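Uncharacterized protein (Candida albicans, PDB 5K04) serves as the MDM20 subunit of the NatB N-terminal acetyltransferase complex, probably acting as a helical non-catalytic partner that holds the NAT3 subunit. Local coordinates at residues 239-244 / 252-257; 221-224 / 230-233; 279-284 / 312-317. All coordinates share one frame; numbering follows the deposited sequence.

Interaction 1: 239-244 / 252-257; sequences LLFKEK and KLWILS
W254 receives L240 and F241 together, on the same side of its indole. CD1 of L240 lies 3.7 Å from W254 CB and 3.9 Å from W254 CG, so this methyl covers the root of the side chain. F241 reaches further out. Its CE1 sits over one face of the indole, displaced toward the rim, and is 3.8 Å from W254 CZ2. The two planes are inclined at 49°, an oblique pair with 5.3 Å between the centroids of the phenyl ring and the six-membered ring of the indole. L240 and F241 are neighbours at the end of helix 229-242, while W254 lies on helix 248-260. The chain turns back between them, giving an alpha-alpha hairpin of the kind expected in a TPR-like array. W254 has CG anti to its own N (chi1 179°), which carries the indole across to the partner helix. H233 stacks on the indole face opposite F241, so the ring is sandwiched between two residues of helix 229-242. W254 NE1 donates a hydrogen bond to E237 OE2, which ties the indole to that helix by a polar bond as well. One turn beyond W254, S257 OG binds L253 O at 2.7 Å. S257 N reaches the same carbonyl from the opposite face, and a weak hydrogen bond links the hydroxyl with H233 ND1.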
loop_
_atom_site.group_PDB
_atom_site.type_symbol
_atom_site.label_atom_id
_atom_site.label_comp_id
_atom_site.label_asym_id
_atom_site.label_seq_id
_atom_site.Cartn_x
_atom_site.Cartn_y
_atom_site.Cartn_z
ATOM N N LEU A 239 15.065 24.135 -21.123
ATOM C CA LEU A 239 13.949 23.842 -20.229
ATOM C C LEU A 239 13.816 24.904 -19.155
ATOM O O LEU A 239 12.705 25.354 -18.856
ATOM C CB LEU A 239 14.127 22.473 -19.574
ATOM C CG LEU A 239 14.122 21.244 -20.467
ATOM C CD1 LEU A 239 14.213 19.979 -19.617
ATOM C CD2 LEU A 239 12.890 21.248 -21.344
ATOM N N LEU A 240 14.946 25.331 -18.582
ATOM C CA LEU A 240 14.935 26.172 -17.389
ATOM C C LEU A 240 14.680 27.641 -17.717
ATOM O O LEU A 240 13.905 28.309 -17.021
ATOM C CB LEU A 240 16.265 26.030 -16.647
ATOM C CG LEU A 240 16.604 24.610 -16.174
ATOM C CD1 LEU A 240 18.084 24.513 -15.797
ATOM C CD2 LEU A 240 15.702 24.175 -15.019
ATOM N N PHE A 241 15.326 28.163 -18.761
ATOM C CA PHE A 241 15.297 29.594 -19.041
ATOM C C PHE A 241 14.299 29.987 -20.125
ATOM O O PHE A 241 14.019 31.182 -20.273
ATOM C CB PHE A 241 16.704 30.085 -19.432
ATOM C CG PHE A 241 17.707 30.026 -18.303
ATOM C CD1 PHE A 241 18.395 28.852 -18.027
ATOM C CD2 PHE A 241 17.950 31.138 -17.515
ATOM C CE1 PHE A 241 19.304 28.787 -16.992
ATOM C CE2 PHE A 241 18.868 31.084 -16.477
ATOM C CZ PHE A 241 19.540 29.902 -16.214
ATOM N N LYS A 242 13.750 29.027 -20.873
ATOM C CA LYS A 242 12.800 29.327 -21.940
ATOM C C LYS A 242 11.469 28.583 -21.847
ATOM O O LYS A 242 10.510 29.006 -22.505
ATOM C CB LYS A 242 13.429 29.043 -23.314
ATOM C CG LYS A 242 14.607 29.947 -23.650
ATOM C CD LYS A 242 15.126 29.718 -25.066
ATOM C CE LYS A 242 16.347 30.589 -25.351
ATOM N NZ LYS A 242 16.892 30.394 -26.735
ATOM N N GLU A 243 11.365 27.509 -21.061
ATOM C CA GLU A 243 10.139 26.718 -20.984
ATOM C C GLU A 243 9.588 26.642 -19.559
ATOM O O GLU A 243 8.752 25.777 -19.261
ATOM C CB GLU A 243 10.388 25.324 -21.567
ATOM C CG GLU A 243 10.729 25.403 -23.076
ATOM C CD GLU A 243 10.936 24.044 -23.744
ATOM O OE1 GLU A 243 11.324 24.038 -24.930
ATOM O OE2 GLU A 243 10.717 22.994 -23.099
ATOM N N LYS A 244 10.038 27.551 -18.693
ATOM C CA LYS A 244 9.595 27.718 -17.299
ATOM C C LYS A 244 9.293 26.381 -16.627
ATOM O O LYS A 244 8.214 26.139 -16.076
ATOM C CB LYS A 244 8.378 28.658 -17.195
ATOM C CG LYS A 244 7.287 28.538 -18.245
ATOM C CD LYS A 244 6.667 29.911 -18.450
ATOM C CE LYS A 244 5.472 29.872 -19.382
ATOM N NZ LYS A 244 4.842 31.222 -19.501
ATOM N N LYS A 252 20.434 20.955 -11.365
ATOM C CA LYS A 252 21.691 20.323 -10.983
ATOM C C LYS A 252 22.433 19.802 -12.205
ATOM O O LYS A 252 23.652 19.977 -12.321
ATOM C CB LYS A 252 21.426 19.196 -9.987
ATOM C CG LYS A 252 20.923 19.688 -8.628
ATOM C CD LYS A 252 20.226 18.574 -7.825
ATOM C CE LYS A 252 21.202 17.523 -7.332
ATOM N NZ LYS A 252 20.498 16.444 -6.599
ATOM N N LEU A 253 21.709 19.165 -13.131
ATOM C CA LEU A 253 22.324 18.740 -14.385
ATOM C C LEU A 253 22.878 19.933 -15.160
ATOM O O LEU A 253 23.934 19.829 -15.792
ATOM C CB LEU A 253 21.307 17.968 -15.226
ATOM C CG LEU A 253 20.829 16.608 -14.686
ATOM C CD1 LEU A 253 19.923 15.924 -15.703
ATOM C CD2 LEU A 253 21.963 15.671 -14.335
ATOM N N TRP A 254 22.206 21.086 -15.073
ATOM C CA TRP A 254 22.646 22.269 -15.807
ATOM C C TRP A 254 23.975 22.808 -15.285
ATOM O O TRP A 254 24.823 23.234 -16.079
ATOM C CB TRP A 254 21.573 23.354 -15.745
ATOM C CG TRP A 254 21.942 24.621 -16.453
ATOM C CD1 TRP A 254 21.903 24.858 -17.806
ATOM C CD2 TRP A 254 22.376 25.843 -15.846
ATOM N NE1 TRP A 254 22.311 26.149 -18.072
ATOM C CE2 TRP A 254 22.605 26.770 -16.885
ATOM C CE3 TRP A 254 22.608 26.238 -14.524
ATOM C CZ2 TRP A 254 23.038 28.062 -16.640
ATOM C CZ3 TRP A 254 23.058 27.518 -14.283
ATOM C CH2 TRP A 254 23.261 28.419 -15.335
ATOM N N ILE A 255 24.172 22.824 -13.958
ATOM C CA ILE A 255 25.452 23.301 -13.427
ATOM C C ILE A 255 26.526 22.236 -13.578
ATOM O O ILE A 255 27.701 22.551 -13.804
ATOM C CB ILE A 255 25.333 23.752 -11.956
ATOM C CG1 ILE A 255 24.965 22.583 -11.036
ATOM C CG2 ILE A 255 24.370 24.929 -11.815
ATOM C CD1 ILE A 255 25.115 22.876 -9.563
ATOM N N LEU A 256 26.142 20.967 -13.440
ATOM C CA LEU A 256 27.080 19.881 -13.681
ATOM C C LEU A 256 27.637 19.966 -15.096
ATOM O O LEU A 256 28.846 20.112 -15.297
ATOM C CB LEU A 256 26.393 18.532 -13.442
ATOM C CG LEU A 256 27.277 17.329 -13.780
ATOM C CD1 LEU A 256 28.553 17.365 -12.963
ATOM C CD2 LEU A 256 26.542 16.033 -13.565
ATOM N N SER A 257 26.751 19.900 -16.093
ATOM C CA SER A 257 27.196 19.950 -17.477
ATOM C C SER A 257 27.897 21.267 -17.784
ATOM O O SER A 257 28.862 21.291 -18.561
ATOM C CB SER A 257 26.005 19.713 -18.417
ATOM O OG SER A 257 24.927 20.594 -18.135
#

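Interaction 2: 221-224 / 230-233; sequences KAMK and EALH
M223 meets A231 and L232 through three parts of its side chain. The apolar contacts come first. M223 CE is 3.4 Å from A231 CB, a close methyl-to-methyl approach. Nearer the backbone, M223 CB faces L232 CB at 4.0 Å. The two longer side chains pass obliquely, with L232 CD1 4.1 Å from M223 SD. At the rim, K224 takes part through the start of its chain: its CB lies 4.2 Å from L232 CD2, and its amine points off from 230-233. The second kind of contact is side chain to backbone. M223 CE lies 3.3 Å from A231 O, and M223 SD is 4.0 Å from L232 CA. The bend at chi3 (129°) turns the terminal methyl onto the A231 backbone. The contact joins consecutive helices, 213-225 and 229-242, across a short turn in the helical array. E201 of helix 197-204 packs on both M223 and A231, and S257 of helix 248-260 touches L232. No hydrogen bond or salt bridge crosses between 221-224 and 230-233. Their cohesion therefore depends on close fit and dispersion, with the polarisable thioether at the centre.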
loop_
_atom_site.group_PDB
_atom_site.type_symbol
_atom_site.label_atom_id
_atom_site.label_comp_id
_atom_site.label_asym_id
_atom_site.label_seq_id
_atom_site.Cartn_x
_atom_site.Cartn_y
_atom_site.Cartn_z
ATOM N N LYS A 221 18.967 11.814 -18.589
ATOM C CA LYS A 221 19.741 10.776 -17.918
ATOM C C LYS A 221 20.715 10.106 -18.880
ATOM O O LYS A 221 21.857 9.803 -18.513
ATOM C CB LYS A 221 18.785 9.746 -17.319
ATOM C CG LYS A 221 19.463 8.559 -16.709
ATOM C CD LYS A 221 18.449 7.540 -16.208
ATOM C CE LYS A 221 19.188 6.374 -15.566
ATOM N NZ LYS A 221 18.276 5.297 -15.147
ATOM N N ALA A 222 20.272 9.877 -20.116
ATOM C CA ALA A 222 21.133 9.267 -21.121
ATOM C C ALA A 222 22.328 10.159 -21.435
ATOM O O ALA A 222 23.482 9.707 -21.372
ATOM C CB ALA A 222 20.315 8.968 -22.377
ATOM N N MET A 223 22.073 11.441 -21.745
ATOM C CA MET A 223 23.159 12.382 -22.026
ATOM C C MET A 223 24.166 12.430 -20.894
ATOM O O MET A 223 25.381 12.475 -21.124
ATOM C CB MET A 223 22.604 13.780 -22.245
ATOM C CG MET A 223 21.809 13.953 -23.512
ATOM S SD MET A 223 20.630 15.228 -23.189
ATOM C CE MET A 223 21.092 16.064 -24.589
ATOM N N LYS A 224 23.679 12.440 -19.657
ATOM C CA LYS A 224 24.590 12.455 -18.524
ATOM C C LYS A 224 25.450 11.202 -18.512
ATOM O O LYS A 224 26.673 11.280 -18.358
ATOM C CB LYS A 224 23.796 12.592 -17.225
ATOM C CG LYS A 224 24.646 12.790 -15.985
ATOM C CD LYS A 224 23.808 12.491 -14.756
ATOM C CE LYS A 224 24.599 12.645 -13.470
ATOM N NZ LYS A 224 23.720 12.251 -12.330
ATOM N N GLU A 230 27.834 18.957 -23.443
ATOM C CA GLU A 230 27.390 20.059 -24.284
ATOM C C GLU A 230 25.900 19.931 -24.578
ATOM O O GLU A 230 25.127 20.869 -24.353
ATOM C CB GLU A 230 28.205 20.104 -25.573
ATOM C CG GLU A 230 29.650 20.554 -25.390
ATOM C CD GLU A 230 29.804 22.069 -25.303
ATOM O OE1 GLU A 230 28.798 22.794 -25.456
ATOM O OE2 GLU A 230 30.944 22.541 -25.090
ATOM N N ALA A 231 25.471 18.747 -25.036
ATOM C CA ALA A 231 24.081 18.573 -25.433
ATOM C C ALA A 231 23.135 18.737 -24.252
ATOM O O ALA A 231 21.997 19.186 -24.421
ATOM C CB ALA A 231 23.884 17.202 -26.089
ATOM N N LEU A 232 23.581 18.368 -23.059
ATOM C CA LEU A 232 22.706 18.403 -21.896
ATOM C C LEU A 232 22.612 19.799 -21.311
ATOM O O LEU A 232 21.550 20.191 -20.823
ATOM C CB LEU A 232 23.227 17.434 -20.849
ATOM C CG LEU A 232 22.585 17.443 -19.476
ATOM C CD1 LEU A 232 21.142 16.955 -19.544
ATOM C CD2 LEU A 232 23.421 16.579 -18.556
ATOM N N HIS A 233 23.722 20.544 -21.345
ATOM C CA HIS A 233 23.730 21.913 -20.856
ATOM C C HIS A 233 22.831 22.779 -21.718
ATOM O O HIS A 233 22.008 23.551 -21.208
ATOM C CB HIS A 233 25.159 22.462 -20.850
ATOM C CG HIS A 233 25.288 23.781 -20.153
ATOM N ND1 HIS A 233 25.031 23.940 -18.805
ATOM C CD2 HIS A 233 25.620 25.008 -20.621
ATOM C CE1 HIS A 233 25.212 25.204 -18.474
ATOM N NE2 HIS A 233 25.567 25.874 -19.558
#

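Interaction 3: 279-284 / 312-317; sequences ISLLKI and YADLSQ
L281 and I284 on helix 277-289 meet D314 and L315 on the short helix 311-315, within the TPR-like helical array of the NatB non-catalytic subunit family. The pairs differ in character. L281 packs against an acid: its CD1 sits over one side of the carboxylate, 3.9 Å from D314 CG, and its CD2 is 3.9 Å from D314 CB. The two side chains cross at about a right angle, and both leucine methyls come from the same face of the carboxylate. I284 and L315 form the purely apolar part. I284 CD1 touches L315 CD2 at 3.6 Å, again with the chains nearly perpendicular. The same L315 methyl has a looser contact with L281 CD2 at 4.5 Å. I284 holds CG1 anti to its carbonyl carbon (chi1 -49°), and its extended chain delivers CD1 to L315.

D314 is buried, but its carboxylate has polar partners. D314 OD2 forms a salt bridge with R277 NE and accepts a hydrogen bond from Y301 OH. These two would probably favour the charged form of the acid. L281 therefore covers one face of a carboxylate that also has polar partners. S316 OG binds Y312 O at 2.7 Å. The hydroxyl stands above the carbonyl plane, and S316 N bonds to the same oxygen.

The D314 side chain is about 12 Å from bound coenzyme A. Y84 of the NAT3 subunit packs on A313 and D314, and T49 OG1 of that subunit is hydrogen-bonded to Q317 NE2. Helix 295-305 lies between the two segments in sequence and packs on L281 and L315 through Y301. F248 of helix 248-260 also touches L281, and F346 of helix 337-346 touches L315.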
loop_
_atom_site.group_PDB
_atom_site.type_symbol
_atom_site.label_atom_id
_atom_site.label_comp_id
_atom_site.label_asym_id
_atom_site.label_seq_id
_atom_site.Cartn_x
_atom_site.Cartn_y
_atom_site.Cartn_z
ATOM N N ILE A 279 16.661 27.905 -6.796
ATOM C CA ILE A 279 17.909 28.587 -7.119
ATOM C C ILE A 279 18.700 28.874 -5.846
ATOM O O ILE A 279 19.937 28.847 -5.851
ATOM C CB ILE A 279 17.618 29.874 -7.913
ATOM C CG1 ILE A 279 17.128 29.536 -9.315
ATOM C CG2 ILE A 279 18.840 30.812 -7.952
ATOM C CD1 ILE A 279 16.710 30.773 -10.097
ATOM N N SER A 280 18.005 29.118 -4.732
ATOM C CA SER A 280 18.696 29.367 -3.473
ATOM C C SER A 280 19.431 28.124 -3.003
ATOM O O SER A 280 20.577 28.205 -2.554
ATOM C CB SER A 280 17.695 29.846 -2.429
ATOM O OG SER A 280 17.198 31.119 -2.791
ATOM N N LEU A 281 18.794 26.959 -3.133
ATOM C CA LEU A 281 19.469 25.705 -2.820
ATOM C C LEU A 281 20.548 25.399 -3.847
ATOM O O LEU A 281 21.602 24.850 -3.503
ATOM C CB LEU A 281 18.460 24.554 -2.756
ATOM C CG LEU A 281 17.528 24.535 -1.545
ATOM C CD1 LEU A 281 16.560 23.374 -1.614
ATOM C CD2 LEU A 281 18.314 24.484 -0.248
ATOM N N LEU A 282 20.300 25.748 -5.111
ATOM C CA LEU A 282 21.267 25.442 -6.160
ATOM C C LEU A 282 22.591 26.141 -5.904
ATOM O O LEU A 282 23.656 25.584 -6.188
ATOM C CB LEU A 282 20.718 25.852 -7.520
ATOM C CG LEU A 282 21.555 25.385 -8.708
ATOM C CD1 LEU A 282 21.483 23.867 -8.822
ATOM C CD2 LEU A 282 21.072 26.055 -9.989
ATOM N N LYS A 283 22.535 27.365 -5.358
ATOM C CA LYS A 283 23.749 28.122 -5.056
ATOM C C LYS A 283 24.633 27.372 -4.071
ATOM O O LYS A 283 25.866 27.435 -4.168
ATOM C CB LYS A 283 23.379 29.501 -4.516
ATOM C CG LYS A 283 22.945 30.462 -5.600
ATOM C CD LYS A 283 22.673 31.848 -5.056
ATOM C CE LYS A 283 22.301 32.825 -6.176
ATOM N NZ LYS A 283 23.447 33.199 -7.074
ATOM N N ILE A 284 24.015 26.635 -3.143
ATOM C CA ILE A 284 24.758 25.714 -2.288
ATOM C C ILE A 284 25.359 24.596 -3.121
ATOM O O ILE A 284 26.537 24.247 -2.972
ATOM C CB ILE A 284 23.850 25.145 -1.187
ATOM C CG1 ILE A 284 23.090 26.275 -0.487
ATOM C CG2 ILE A 284 24.693 24.359 -0.197
ATOM C CD1 ILE A 284 22.111 25.803 0.556
ATOM N N TYR A 312 14.495 23.436 7.385
ATOM C CA TYR A 312 15.359 22.441 8.017
ATOM C C TYR A 312 15.631 21.266 7.092
ATOM O O TYR A 312 16.778 20.827 6.955
ATOM C CB TYR A 312 14.732 21.927 9.311
ATOM C CG TYR A 312 15.500 20.766 9.889
ATOM C CD1 TYR A 312 16.686 20.970 10.590
ATOM C CD2 TYR A 312 15.045 19.471 9.740
ATOM C CE1 TYR A 312 17.398 19.908 11.125
ATOM C CE2 TYR A 312 15.748 18.403 10.266
ATOM C CZ TYR A 312 16.927 18.627 10.957
ATOM O OH TYR A 312 17.615 17.550 11.475
ATOM N N ALA A 313 14.572 20.709 6.485
ATOM C CA ALA A 313 14.749 19.533 5.634
ATOM C C ALA A 313 15.600 19.861 4.408
ATOM O O ALA A 313 16.377 19.022 3.940
ATOM C CB ALA A 313 13.388 18.963 5.222
ATOM N N ASP A 314 15.486 21.082 3.904
ATOM C CA ASP A 314 16.291 21.494 2.764
ATOM C C ASP A 314 17.776 21.632 3.134
ATOM O O ASP A 314 18.655 21.215 2.369
ATOM C CB ASP A 314 15.726 22.805 2.208
ATOM C CG ASP A 314 14.340 22.636 1.530
ATOM O OD1 ASP A 314 13.843 21.494 1.394
ATOM O OD2 ASP A 314 13.756 23.666 1.120
ATOM N N LEU A 315 18.086 22.216 4.296
ATOM C CA LEU A 315 19.487 22.477 4.639
ATOM C C LEU A 315 20.189 21.288 5.290
ATOM O O LEU A 315 21.370 21.035 5.012
ATOM C CB LEU A 315 19.593 23.693 5.562
ATOM C CG LEU A 315 19.335 25.017 4.854
ATOM C CD1 LEU A 315 19.413 26.174 5.840
ATOM C CD2 LEU A 315 20.310 25.232 3.676
ATOM N N SER A 316 19.481 20.548 6.146
ATOM C CA SER A 316 20.094 19.473 6.916
ATOM C C SER A 316 20.641 18.362 6.036
ATOM O O SER A 316 21.395 17.517 6.533
ATOM C CB SER A 316 19.080 18.903 7.911
ATOM O OG SER A 316 17.944 18.387 7.234
ATOM N N GLN A 317 20.285 18.341 4.752
ATOM C CA GLN A 317 20.874 17.370 3.842
ATOM C C GLN A 317 22.307 17.727 3.461
ATOM O O GLN A 317 23.025 16.877 2.927
ATOM C CB GLN A 317 20.017 17.255 2.584
ATOM C CG GLN A 317 20.188 18.405 1.625
ATOM C CD GLN A 317 19.265 18.282 0.437
ATOM O OE1 GLN A 317 19.670 17.839 -0.645
ATOM N NE2 GLN A 317 18.007 18.663 0.635
#

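The three contacts follow one another along the chain without nesting: interaction 2, then interaction 1, then interaction 3. Interactions 2 and 1 share helix 229-242, which packs on helix 213-225 before it and helix 248-260 after it. Their centres are about 11 Å apart and they touch, for example where L253 CD2 meets K224 CD. Interaction 1 is linked through I255 and L282 to interaction 3, whose centre is about 17 Å from its own. Interactions 2 and 3 do not touch; their centres are about 24 Å apart. Together they trace a continuous run of helices on one side of the chain's centre, reaching the NAT3 subunit from interactions 1 and 3.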